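Local coordinates for protein methylocystis parvus OBBP MbnE (Methylocystis parvus OBBP, PDB 5ICQ) that probably binds methanobactin in the periplasm, as a solute-binding protein of family 5, and takes part in its transport, at residues 75-80 / 89-94; 105-110 / 591-596; 135-140 / 202-207; 169-174 / 182-187; 532-537 / 559-564. All coordinates share one frame; numbering follows the deposited sequence.

Interaction 1: residues 75-80 / 89-94; sequences DSLNPF and QGLVGN
The loop joining strand 65-71 to strand 100-103 folds back on itself where Leu91 and Val92 meet Leu77, Pro79 and Phe80. Leu91 carries most of the contact. One of its methyls, CD1, sits 3.2 Å from the carbonyl O of Leu77, a close carbon-oxygen approach, and the same methyl lies 4.1 Å from Pro79 CD, the leucine side chain running across the proline at about a right angle. The Leu91 CB bond already points at 75-80, and with CG anti to the carbonyl carbon (chi1 -64°) CD1 reaches Leu77 and Pro79, while Leu238 and Val229, from strands 237-242 and 227-233 of the four-stranded mixed sheet, also touch this side chain. The loop is thereby packed against that sheet of the solute-binding fold. Farther along, Val92 offers CG2 to two neighbours: Phe80 CE1 at 4.1 Å, reached obliquely, and Pro79 CG at 4.2 Å. Pro79 CG also lies 3.6 Å above the Phe80 ring plane, over its centre, so the proline ring lies over the phenyl face while Val92 CG2 touches both rings. Two local turns shape 75-80: in an ST turn Ser76 OG accepts from Asn78 N, and in an Asx turn Asn78 OD1 accepts from Phe80 N at 3.0 Å, with the donor above the carbonyl plane. Within 89-94, Asn94 ND2 donates to Gly90 O at 2.9 Å, nearly within its own amide plane.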
# COMPACT_ATOMS: atom_id res chain seq x y z
N ASP A 75 -20.06 -10.01 -0.64
CA ASP A 75 -21.14 -10.70 0.06
C ASP A 75 -21.24 -10.30 1.53
O ASP A 75 -21.91 -11.01 2.30
CB ASP A 75 -20.97 -12.22 -0.04
CG ASP A 75 -19.62 -12.68 0.47
OD1 ASP A 75 -18.88 -11.86 1.02
OD2 ASP A 75 -19.31 -13.88 0.32
N SER A 76 -20.60 -9.21 1.95
CA SER A 76 -20.60 -8.83 3.35
C SER A 76 -20.45 -7.32 3.46
O SER A 76 -19.82 -6.68 2.61
CB SER A 76 -19.46 -9.50 4.12
OG SER A 76 -19.49 -9.15 5.49
N LEU A 77 -21.04 -6.75 4.51
CA LEU A 77 -20.87 -5.34 4.83
C LEU A 77 -19.99 -5.15 6.06
O LEU A 77 -20.05 -4.09 6.70
CB LEU A 77 -22.23 -4.67 5.01
CG LEU A 77 -23.12 -4.75 3.78
CD1 LEU A 77 -24.46 -4.04 3.99
CD2 LEU A 77 -22.39 -4.18 2.56
N ASN A 78 -19.17 -6.15 6.40
CA ASN A 78 -18.25 -6.06 7.54
C ASN A 78 -16.83 -6.06 7.01
O ASN A 78 -16.30 -7.11 6.63
CB ASN A 78 -18.46 -7.23 8.52
CG ASN A 78 -17.60 -7.11 9.77
OD1 ASN A 78 -16.76 -6.22 9.89
ND2 ASN A 78 -17.81 -8.02 10.72
N PRO A 79 -16.16 -4.90 6.97
CA PRO A 79 -14.79 -4.85 6.47
C PRO A 79 -13.73 -5.21 7.49
O PRO A 79 -12.55 -5.15 7.17
CB PRO A 79 -14.64 -3.38 6.03
CG PRO A 79 -15.57 -2.63 6.92
CD PRO A 79 -16.73 -3.56 7.22
N PHE A 80 -14.12 -5.57 8.72
CA PHE A 80 -13.15 -5.68 9.80
C PHE A 80 -12.92 -7.10 10.28
O PHE A 80 -12.05 -7.30 11.13
CB PHE A 80 -13.59 -4.82 10.99
CG PHE A 80 -13.89 -3.40 10.63
CD1 PHE A 80 -12.93 -2.61 10.03
CD2 PHE A 80 -15.14 -2.86 10.90
CE1 PHE A 80 -13.21 -1.30 9.69
CE2 PHE A 80 -15.42 -1.55 10.57
CZ PHE A 80 -14.47 -0.77 9.96
N GLN A 89 -16.71 -2.33 -0.64
CA GLN A 89 -15.90 -1.15 -0.37
C GLN A 89 -16.81 0.04 -0.10
O GLN A 89 -18.03 -0.04 -0.26
CB GLN A 89 -14.97 -0.85 -1.55
CG GLN A 89 -13.84 -1.84 -1.68
CD GLN A 89 -13.12 -1.70 -3.01
OE1 GLN A 89 -13.25 -2.54 -3.90
NE2 GLN A 89 -12.38 -0.61 -3.17
N GLY A 90 -16.21 1.14 0.33
CA GLY A 90 -16.98 2.34 0.59
C GLY A 90 -17.54 2.45 1.99
O GLY A 90 -18.24 3.42 2.28
N LEU A 91 -17.25 1.49 2.88
CA LEU A 91 -17.82 1.56 4.22
C LEU A 91 -16.92 2.29 5.20
O LEU A 91 -17.41 3.02 6.07
CB LEU A 91 -18.12 0.15 4.74
CG LEU A 91 -19.17 -0.60 3.94
CD1 LEU A 91 -19.16 -2.10 4.31
CD2 LEU A 91 -20.54 0.00 4.18
N VAL A 92 -15.62 2.08 5.10
CA VAL A 92 -14.69 2.79 5.96
C VAL A 92 -14.75 4.27 5.60
O VAL A 92 -14.80 4.64 4.42
CB VAL A 92 -13.27 2.22 5.79
CG1 VAL A 92 -12.27 3.02 6.61
CG2 VAL A 92 -13.26 0.74 6.19
N GLY A 93 -14.77 5.13 6.62
CA GLY A 93 -14.82 6.56 6.38
C GLY A 93 -16.24 7.07 6.20
O GLY A 93 -16.69 7.93 6.95
N ASN A 94 -16.95 6.52 5.20
CA ASN A 94 -18.32 6.94 4.95
C ASN A 94 -19.27 6.51 6.06
O ASN A 94 -20.20 7.25 6.41
CB ASN A 94 -18.81 6.37 3.62
CG ASN A 94 -18.11 7.00 2.43
OD1 ASN A 94 -17.85 8.21 2.40
ND2 ASN A 94 -17.80 6.18 1.44

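Interaction 2: residues 105-110 / 591-596; sequences DEPFTL and PRYGSP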
# COMPACT_ATOMS: atom_id res chain seq x y z
N ASP A 105 -2.48 14.59 2.99
CA ASP A 105 -1.48 15.55 2.54
C ASP A 105 -0.14 15.42 3.26
O ASP A 105 0.79 16.17 2.95
CB ASP A 105 -2.01 16.97 2.72
CG ASP A 105 -1.63 17.87 1.57
OD1 ASP A 105 -1.66 17.40 0.41
OD2 ASP A 105 -1.29 19.04 1.83
N GLU A 106 -0.03 14.50 4.22
CA GLU A 106 1.19 14.24 4.96
C GLU A 106 1.47 12.75 4.92
O GLU A 106 0.56 11.95 4.65
CB GLU A 106 1.08 14.73 6.41
CG GLU A 106 0.89 16.25 6.53
CD GLU A 106 0.61 16.71 7.95
OE1 GLU A 106 1.48 16.56 8.83
OE2 GLU A 106 -0.50 17.22 8.20
N PRO A 107 2.72 12.32 5.14
CA PRO A 107 3.01 10.87 5.11
C PRO A 107 2.15 10.07 6.08
O PRO A 107 1.54 9.07 5.70
CB PRO A 107 4.50 10.80 5.46
CG PRO A 107 5.06 12.13 5.12
CD PRO A 107 3.95 13.13 5.30
N PHE A 108 2.10 10.49 7.35
CA PHE A 108 1.29 9.80 8.34
C PHE A 108 0.97 10.74 9.50
O PHE A 108 1.68 10.74 10.52
CB PHE A 108 2.03 8.55 8.84
CG PHE A 108 1.15 7.53 9.56
CD1 PHE A 108 -0.22 7.74 9.72
CD2 PHE A 108 1.70 6.36 10.07
CE1 PHE A 108 -1.01 6.79 10.38
CE2 PHE A 108 0.92 5.43 10.74
CZ PHE A 108 -0.44 5.64 10.90
N THR A 109 -0.07 11.57 9.35
CA THR A 109 -0.48 12.50 10.40
C THR A 109 -1.99 12.41 10.59
O THR A 109 -2.74 12.31 9.61
CB THR A 109 -0.10 13.96 10.09
OG1 THR A 109 1.32 14.06 9.89
CG2 THR A 109 -0.48 14.89 11.25
N LEU A 110 -2.42 12.42 11.85
CA LEU A 110 -3.82 12.27 12.22
C LEU A 110 -4.33 13.53 12.90
O LEU A 110 -3.60 14.20 13.63
CB LEU A 110 -4.00 11.09 13.18
CG LEU A 110 -3.41 9.78 12.67
CD1 LEU A 110 -3.55 8.71 13.74
CD2 LEU A 110 -4.12 9.35 11.39
N PRO A 591 -4.28 15.53 -2.89
CA PRO A 591 -3.43 15.18 -1.74
C PRO A 591 -2.03 14.77 -2.18
O PRO A 591 -1.86 14.10 -3.20
CB PRO A 591 -4.17 14.01 -1.08
CG PRO A 591 -5.01 13.45 -2.14
CD PRO A 591 -5.43 14.61 -3.00
N ARG A 592 -1.03 15.17 -1.39
CA ARG A 592 0.37 14.88 -1.73
C ARG A 592 0.71 13.40 -1.60
O ARG A 592 1.68 12.94 -2.21
CB ARG A 592 1.32 15.68 -0.84
CG ARG A 592 1.26 17.18 -1.00
CD ARG A 592 2.22 17.89 -0.04
NE ARG A 592 3.62 17.55 -0.29
CZ ARG A 592 4.65 17.98 0.44
NH1 ARG A 592 4.45 18.77 1.49
NH2 ARG A 592 5.89 17.62 0.13
N TYR A 593 -0.04 12.65 -0.79
CA TYR A 593 0.30 11.26 -0.52
C TYR A 593 -0.91 10.37 -0.75
O TYR A 593 -2.02 10.84 -1.03
CB TYR A 593 0.86 11.08 0.91
CG TYR A 593 2.14 11.83 1.10
CD1 TYR A 593 3.35 11.30 0.64
CD2 TYR A 593 2.15 13.09 1.68
CE1 TYR A 593 4.53 12.01 0.79
CE2 TYR A 593 3.32 13.80 1.83
CZ TYR A 593 4.50 13.26 1.39
OH TYR A 593 5.65 13.99 1.56
N GLY A 594 -0.67 9.06 -0.66
CA GLY A 594 -1.71 8.08 -0.86
C GLY A 594 -1.76 7.50 -2.26
O GLY A 594 -1.49 8.19 -3.25
N SER A 595 -2.09 6.22 -2.34
CA SER A 595 -2.35 5.57 -3.62
C SER A 595 -3.44 4.53 -3.40
O SER A 595 -3.34 3.74 -2.47
CB SER A 595 -1.09 4.93 -4.19
OG SER A 595 -1.33 4.40 -5.49
N PRO A 596 -4.51 4.54 -4.22
CA PRO A 596 -4.83 5.51 -5.27
C PRO A 596 -4.98 6.92 -4.71
O PRO A 596 -5.18 7.06 -3.50
CB PRO A 596 -6.17 5.02 -5.83
CG PRO A 596 -6.26 3.58 -5.42
CD PRO A 596 -5.53 3.48 -4.12
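Pro107 lies over one face of the Tyr593 ring, its CG 4.3 Å from the ring centroid and 24° off the normal, a CH-pi contact in which the two side chains run obliquely to each other. Pro107 CD comes closer to the rim, 3.6 Å from Tyr593 CE2. The ring is met differently by Asp105, whose carbonyl O is at the edge, near the ring plane, 3.6 Å from Tyr593 CD2. The side chain of Asp105 turns to the next residue back: OD1 accepts from the backbone N of Arg592 at 2.9 Å, on its anti side and 22° out of the carboxylate plane. This oxygen also lies 3.3 Å from Arg592 CG, so the aspartate meets the backbone and aliphatic stem of the arginine. The guanidinium plane is turned 78° from the carboxylate, and the charged ends look elsewhere: Arg592 NE forms a salt bridge with Glu316, and Asp105 OD2 one with Arg589. The bend of Arg592 at chi3 brings one face of its guanidinium over Tyr593 CE2. The contact thus sets the loop of the beta hairpin formed by strands 100-103 and 109-120 against the irregular loop between strands 584-585 and 606-607, far away in sequence.

Interaction 3: residues 135-140 / 202-207; sequences AHFSDG and VLPKHA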
# COMPACT_ATOMS: atom_id res chain seq x y z
N ALA A 135 -20.27 13.68 19.38
CA ALA A 135 -20.26 12.51 18.50
C ALA A 135 -21.41 11.57 18.82
O ALA A 135 -21.67 11.25 19.98
CB ALA A 135 -18.93 11.77 18.63
N HIS A 136 -22.09 11.09 17.77
CA HIS A 136 -23.15 10.09 17.95
C HIS A 136 -23.23 9.19 16.73
O HIS A 136 -22.83 9.57 15.63
CB HIS A 136 -24.52 10.73 18.23
CG HIS A 136 -24.99 11.70 17.19
ND1 HIS A 136 -25.52 11.30 15.98
CD2 HIS A 136 -25.07 13.05 17.21
CE1 HIS A 136 -25.88 12.37 15.28
NE2 HIS A 136 -25.61 13.44 16.01
N PHE A 137 -23.75 7.98 16.95
CA PHE A 137 -24.00 7.09 15.83
C PHE A 137 -25.20 7.60 15.05
O PHE A 137 -25.89 8.54 15.46
CB PHE A 137 -24.21 5.65 16.32
CG PHE A 137 -23.02 5.07 17.02
CD1 PHE A 137 -22.95 5.02 18.41
CD2 PHE A 137 -21.94 4.59 16.29
CE1 PHE A 137 -21.84 4.48 19.05
CE2 PHE A 137 -20.82 4.07 16.92
CZ PHE A 137 -20.77 4.02 18.29
N SER A 138 -25.45 6.98 13.90
CA SER A 138 -26.47 7.52 13.01
C SER A 138 -27.89 7.29 13.51
O SER A 138 -28.82 7.85 12.92
CB SER A 138 -26.30 6.95 11.60
OG SER A 138 -26.67 5.59 11.55
N ASP A 139 -28.08 6.50 14.56
CA ASP A 139 -29.37 6.41 15.22
C ASP A 139 -29.53 7.45 16.32
O ASP A 139 -30.57 7.47 16.98
CB ASP A 139 -29.61 5.00 15.79
CG ASP A 139 -28.53 4.55 16.77
OD1 ASP A 139 -27.63 5.35 17.13
OD2 ASP A 139 -28.57 3.37 17.18
N GLY A 140 -28.54 8.33 16.50
CA GLY A 140 -28.56 9.35 17.51
C GLY A 140 -27.91 8.98 18.83
O GLY A 140 -27.71 9.86 19.67
N VAL A 202 -14.67 2.94 15.45
CA VAL A 202 -15.46 2.96 16.68
C VAL A 202 -16.84 2.40 16.36
O VAL A 202 -17.61 3.00 15.60
CB VAL A 202 -15.55 4.37 17.28
CG1 VAL A 202 -16.41 4.33 18.54
CG2 VAL A 202 -14.14 4.90 17.61
N LEU A 203 -17.15 1.25 16.93
CA LEU A 203 -18.34 0.46 16.64
C LEU A 203 -19.34 0.55 17.78
O LEU A 203 -18.94 0.72 18.94
CB LEU A 203 -17.97 -1.01 16.41
CG LEU A 203 -16.86 -1.21 15.36
CD1 LEU A 203 -16.45 -2.67 15.29
CD2 LEU A 203 -17.31 -0.72 14.00
N PRO A 204 -20.64 0.44 17.50
CA PRO A 204 -21.67 0.67 18.52
C PRO A 204 -21.94 -0.57 19.38
O PRO A 204 -22.54 -1.54 18.93
CB PRO A 204 -22.89 1.07 17.69
CG PRO A 204 -22.71 0.31 16.39
CD PRO A 204 -21.21 0.27 16.15
N LYS A 205 -21.55 -0.49 20.65
CA LYS A 205 -21.84 -1.59 21.57
C LYS A 205 -23.33 -1.93 21.59
O LYS A 205 -23.70 -3.11 21.62
CB LYS A 205 -21.37 -1.25 22.99
CG LYS A 205 -21.61 -2.42 23.95
CD LYS A 205 -21.00 -2.18 25.32
CE LYS A 205 -21.05 -3.45 26.16
NZ LYS A 205 -20.55 -3.19 27.54
N HIS A 206 -24.20 -0.91 21.56
CA HIS A 206 -25.64 -1.15 21.66
C HIS A 206 -26.25 -1.78 20.41
O HIS A 206 -27.42 -2.17 20.44
CB HIS A 206 -26.36 0.16 21.98
CG HIS A 206 -26.44 1.09 20.81
ND1 HIS A 206 -25.38 1.87 20.39
CD2 HIS A 206 -27.46 1.37 19.96
CE1 HIS A 206 -25.74 2.58 19.33
NE2 HIS A 206 -27.00 2.30 19.06
N ALA A 207 -25.49 -1.89 19.31
CA ALA A 207 -26.10 -2.29 18.05
C ALA A 207 -25.29 -3.31 17.25
O ALA A 207 -25.65 -3.58 16.09
CB ALA A 207 -26.36 -1.07 17.17
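A nearly straight histidine-carboxylate hydrogen bond at the protein surface is the striking feature here: His206 NE2 donates to Asp139 OD2 at 2.7 Å, with an N-H...O angle of 174°. The oxygen uses its syn lone pair and lies in the imidazole plane, whereas the carboxylate and ring planes are 32° apart, so the bond is in the ring plane although the carboxylate is twisted out of it. In both residues CG lies between the backbone N and the carbonyl carbon, and the two side chains come together from opposite directions. Beside this polar pair the buried Phe137 ring makes the apolar part of the contact. It receives Pro204 CB over its face, 3.6 Å from the centroid and almost on the normal, a well-centred CH-pi contact. Val202 O meets the ring at its edge, in plane, 3.6 Å from Phe137 CE2. The Phe137 and His206 rings are oblique, their centroids 5.7 Å apart, and Phe137 CD1 lies at the edge of the imidazole, 3.8 Å from His206 CE1. Phe137 also opens the type I beta turn to Gly140 that presents Asp139, and its carbonyl O accepts from both Gly140 N and His136 ND1, from opposite faces of its plane. The contact ties the loop after strand 126-131 to the one after helix 193-198, with helix 145-158 packed against Phe137 and Val202. With the carboxylate so close, His206 would probably be favoured in its protonated form, giving the bond some ionic character beside the apolar Phe137-Pro204 packing.

Interaction 4: residues 169-174 / 182-187; sequences LVKSAT and AYDLTG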
# COMPACT_ATOMS: atom_id res chain seq x y z
N LEU A 169 -0.48 -5.72 22.27
CA LEU A 169 0.66 -5.13 22.96
C LEU A 169 0.24 -4.17 24.06
O LEU A 169 1.05 -3.87 24.95
CB LEU A 169 1.56 -4.40 21.97
CG LEU A 169 2.25 -5.20 20.86
CD1 LEU A 169 2.89 -4.26 19.86
CD2 LEU A 169 3.29 -6.13 21.46
N VAL A 170 -1.00 -3.67 24.02
CA VAL A 170 -1.45 -2.69 25.00
C VAL A 170 -1.46 -3.32 26.39
O VAL A 170 -1.96 -4.44 26.57
CB VAL A 170 -2.84 -2.16 24.62
CG1 VAL A 170 -3.38 -1.25 25.72
CG2 VAL A 170 -2.77 -1.42 23.30
N LYS A 171 -0.94 -2.59 27.38
CA LYS A 171 -0.92 -3.14 28.74
C LYS A 171 -2.28 -3.02 29.41
O LYS A 171 -2.73 -3.97 30.07
CB LYS A 171 0.16 -2.44 29.57
CG LYS A 171 1.58 -2.74 29.13
CD LYS A 171 1.83 -4.24 29.12
CE LYS A 171 3.32 -4.57 29.03
NZ LYS A 171 3.89 -4.21 27.71
N SER A 172 -2.95 -1.89 29.28
CA SER A 172 -4.32 -1.78 29.77
C SER A 172 -5.06 -0.74 28.95
O SER A 172 -4.46 0.20 28.41
CB SER A 172 -4.39 -1.42 31.26
OG SER A 172 -4.09 -0.06 31.48
N ALA A 173 -6.38 -0.92 28.85
CA ALA A 173 -7.30 0.01 28.20
C ALA A 173 -8.44 0.27 29.17
O ALA A 173 -9.18 -0.66 29.51
CB ALA A 173 -7.83 -0.55 26.88
N THR A 174 -8.59 1.52 29.60
CA THR A 174 -9.57 1.87 30.61
C THR A 174 -10.26 3.17 30.24
O THR A 174 -9.80 3.93 29.37
CB THR A 174 -8.94 2.02 32.00
OG1 THR A 174 -8.05 3.14 31.98
CG2 THR A 174 -8.18 0.77 32.41
N ALA A 182 -8.06 5.71 28.12
CA ALA A 182 -6.64 5.72 28.47
C ALA A 182 -6.02 4.38 28.09
O ALA A 182 -6.48 3.32 28.56
CB ALA A 182 -6.46 5.99 29.97
N TYR A 183 -4.99 4.42 27.26
CA TYR A 183 -4.23 3.23 26.88
C TYR A 183 -2.85 3.28 27.55
O TYR A 183 -2.10 4.24 27.36
CB TYR A 183 -4.06 3.12 25.37
CG TYR A 183 -5.33 2.81 24.60
CD1 TYR A 183 -5.86 1.53 24.59
CD2 TYR A 183 -5.95 3.79 23.83
CE1 TYR A 183 -7.01 1.24 23.87
CE2 TYR A 183 -7.10 3.50 23.10
CZ TYR A 183 -7.62 2.23 23.12
OH TYR A 183 -8.76 1.95 22.40
N ASP A 184 -2.54 2.23 28.33
CA ASP A 184 -1.24 2.00 28.93
C ASP A 184 -0.33 1.25 27.96
O ASP A 184 -0.58 0.08 27.65
CB ASP A 184 -1.47 1.24 30.24
CG ASP A 184 -0.20 0.65 30.87
OD1 ASP A 184 0.82 0.43 30.23
OD2 ASP A 184 -0.22 0.46 32.11
N LEU A 185 0.75 1.91 27.51
CA LEU A 185 1.73 1.27 26.63
C LEU A 185 3.11 1.15 27.28
O LEU A 185 4.11 1.11 26.57
CB LEU A 185 1.84 2.04 25.31
CG LEU A 185 0.55 2.55 24.65
CD1 LEU A 185 0.87 3.32 23.36
CD2 LEU A 185 -0.37 1.39 24.37
N THR A 186 3.20 1.11 28.61
CA THR A 186 4.52 1.00 29.24
C THR A 186 5.22 -0.30 28.84
O THR A 186 4.62 -1.38 28.87
CB THR A 186 4.46 1.08 30.77
OG1 THR A 186 3.38 0.29 31.27
CG2 THR A 186 4.41 2.52 31.27
N GLY A 187 6.50 -0.18 28.47
CA GLY A 187 7.32 -1.32 28.16
C GLY A 187 7.20 -1.86 26.76
O GLY A 187 7.88 -2.85 26.44
O HOH W 1 -5.36 2.33 30.88
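Asp184 O accepts from Lys171 N at 2.7 Å, and a longer, weak bond from Ser172 N reaches the same oxygen; with Lys171 and Ser172 both facing Asp184, this is a classic beta bulge of the 172-175/180-184 hairpin. Asp184 N returns a bond to Ser172 O at 2.8 Å. The antiparallel pairing continues through the hydrogen-bonded pair Thr174-Ala182, where Ala182 N meets Thr174 O at 2.8 Å and Thr174 N donates to Ala182 O. A water links Ser172 OG and Thr174 OG1, and donates to Ala182 O at 2.8 Å. From the bulge itself the Lys171 side chain, bent at chi2 (-56°) and chi4 (-69°), curls back so that NZ donates to Thr186 O at 3.1 Å. Asp184 OD1 accepts from Thr186 N, forming an Asx turn, and from Thr186 OG1. The face bearing Ala173 and Tyr183 is apolar: Ala173 CB lies 3.6 Å from Tyr183 CE1, and Val170 CG1 approaches the edge of that ring, 3.9 Å from Tyr183 CD1. Helix 145-158 covers this face, while Val170 CG2 meets Leu185 CD2 at 3.8 Å. The Asp184 backbone thus holds the bulge, while its carboxylate holds the turn at Thr186 and a salt bridge to Arg126; the gathered donors would probably favour its charged form.

Interaction 5: residues 532-537 / 559-564; sequences PAIDGM and RVLLSG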
# COMPACT_ATOMS: atom_id res chain seq x y z
N PRO A 532 21.69 -9.20 9.43
CA PRO A 532 21.69 -8.31 10.60
C PRO A 532 21.61 -6.84 10.22
O PRO A 532 21.06 -6.05 10.99
CB PRO A 532 23.02 -8.63 11.30
CG PRO A 532 23.37 -10.02 10.84
CD PRO A 532 22.83 -10.12 9.42
N ALA A 533 22.16 -6.46 9.06
CA ALA A 533 22.10 -5.06 8.64
C ALA A 533 20.70 -4.65 8.23
O ALA A 533 20.27 -3.52 8.49
CB ALA A 533 23.09 -4.81 7.50
N ILE A 534 19.95 -5.54 7.57
CA ILE A 534 18.54 -5.24 7.31
C ILE A 534 17.79 -5.05 8.62
O ILE A 534 17.05 -4.08 8.81
CB ILE A 534 17.89 -6.35 6.47
CG1 ILE A 534 18.44 -6.33 5.04
CG2 ILE A 534 16.37 -6.17 6.46
CD1 ILE A 534 17.90 -7.51 4.22
N ASP A 535 17.95 -6.01 9.54
CA ASP A 535 17.27 -5.93 10.83
C ASP A 535 17.64 -4.65 11.57
O ASP A 535 16.79 -4.01 12.20
CB ASP A 535 17.62 -7.15 11.69
CG ASP A 535 17.07 -8.46 11.12
OD1 ASP A 535 16.32 -8.44 10.13
OD2 ASP A 535 17.41 -9.53 11.68
N GLY A 536 18.93 -4.28 11.51
CA GLY A 536 19.37 -3.07 12.18
C GLY A 536 18.79 -1.80 11.57
O GLY A 536 18.45 -0.86 12.29
N MET A 537 18.69 -1.75 10.24
CA MET A 537 18.08 -0.57 9.63
C MET A 537 16.58 -0.52 9.84
O MET A 537 16.02 0.58 9.95
CB MET A 537 18.41 -0.47 8.14
CG MET A 537 19.88 -0.26 7.86
SD MET A 537 20.59 1.22 8.67
CE MET A 537 19.35 2.53 8.60
N ARG A 559 19.23 1.33 0.55
CA ARG A 559 20.55 0.91 0.06
C ARG A 559 20.88 -0.51 0.47
O ARG A 559 21.47 -1.27 -0.31
CB ARG A 559 21.64 1.86 0.56
CG ARG A 559 21.33 3.33 0.24
CD ARG A 559 22.52 4.26 0.47
NE ARG A 559 22.02 5.63 0.53
CZ ARG A 559 22.03 6.48 -0.48
NH1 ARG A 559 22.50 6.06 -1.66
NH2 ARG A 559 21.52 7.70 -0.34
N VAL A 560 20.56 -0.88 1.72
CA VAL A 560 20.87 -2.24 2.18
C VAL A 560 20.03 -3.27 1.43
O VAL A 560 20.54 -4.31 0.99
CB VAL A 560 20.68 -2.34 3.70
CG1 VAL A 560 20.82 -3.79 4.16
CG2 VAL A 560 21.69 -1.45 4.44
N LEU A 561 18.73 -3.01 1.27
CA LEU A 561 17.89 -3.93 0.51
C LEU A 561 18.38 -4.09 -0.92
O LEU A 561 18.50 -5.21 -1.43
CB LEU A 561 16.44 -3.44 0.51
CG LEU A 561 15.66 -3.52 1.82
CD1 LEU A 561 14.23 -3.02 1.57
CD2 LEU A 561 15.66 -4.96 2.35
N LEU A 562 18.64 -2.97 -1.59
CA LEU A 562 19.07 -3.04 -2.99
C LEU A 562 20.40 -3.77 -3.11
O LEU A 562 20.62 -4.51 -4.09
CB LEU A 562 19.18 -1.64 -3.59
CG LEU A 562 17.84 -0.91 -3.76
CD1 LEU A 562 18.06 0.59 -4.07
CD2 LEU A 562 17.05 -1.57 -4.89
N SER A 563 21.31 -3.56 -2.15
CA SER A 563 22.64 -4.16 -2.22
C SER A 563 22.63 -5.66 -2.03
O SER A 563 23.64 -6.31 -2.31
CB SER A 563 23.57 -3.54 -1.16
OG SER A 563 23.85 -2.20 -1.51
N GLY A 564 21.53 -6.23 -1.55
CA GLY A 564 21.41 -7.67 -1.46
C GLY A 564 20.96 -8.34 -2.74
O GLY A 564 21.11 -9.57 -2.86
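Ala533, in the first turn of helix 532-543, lays its CB 4.2 Å from Val560 CG1, a loose methyl contact with the end of helix 547-563. Ile534 follows with the tighter packing: its CG1 lies 3.6 Å from the same Val560 methyl, the two side chains running at a slant. The placement of Ile534 CG1 beside the backbone N (chi1 -70°) and the extended chi2 carry the chain on to Leu561. There Ile534 CD1 meets Leu561 CD2 at 3.9 Å, the isoleucine and leucine crossing nearly perpendicular. One turn beyond Ala533, Met537 approaches the other branch of Val560, with Met537 CG 4.0 Å from Val560 CG2; its chain then bends at chi2 and chi3. Val560 therefore divides its two methyls, CG1 to Ala533 and Ile534, CG2 to Met537. Leu386 and Leu387 of helix 381-387 also touch Met537, and Leu387 touches Val560, adding a third helix to the buried apolar cluster. No hydrogen bond joins the two segments; the short helix axes of 532-537 and 559-563 approach to 9.8 Å, their directions 156° apart. This is the apolar packing of a helical hairpin, two roughly antiparallel helices consecutive in the chain.

In the fold
Interactions 1 and 3 touch directly: Phe80 CE2 of the first packs on Leu203 CD2 of the second at 4.0 Å, although their centres are 16 Å apart. Interaction 4 lies between the segments of interaction 3 in sequence, with about 8 Å between nearest atoms, and helix 145-158 packs against both. Interactions 2 and 4 reach the same antiparallel sheet, from 28 Å apart between centres. By pairing residues 105-110 with 591-596, interaction 2 brings distant parts of the chain together, and interactions 3, 4 and 5 all fall within that span. Interaction 5 stands across the chain's centre from interactions 1 and 3, with centres about 37 and 46 Å away.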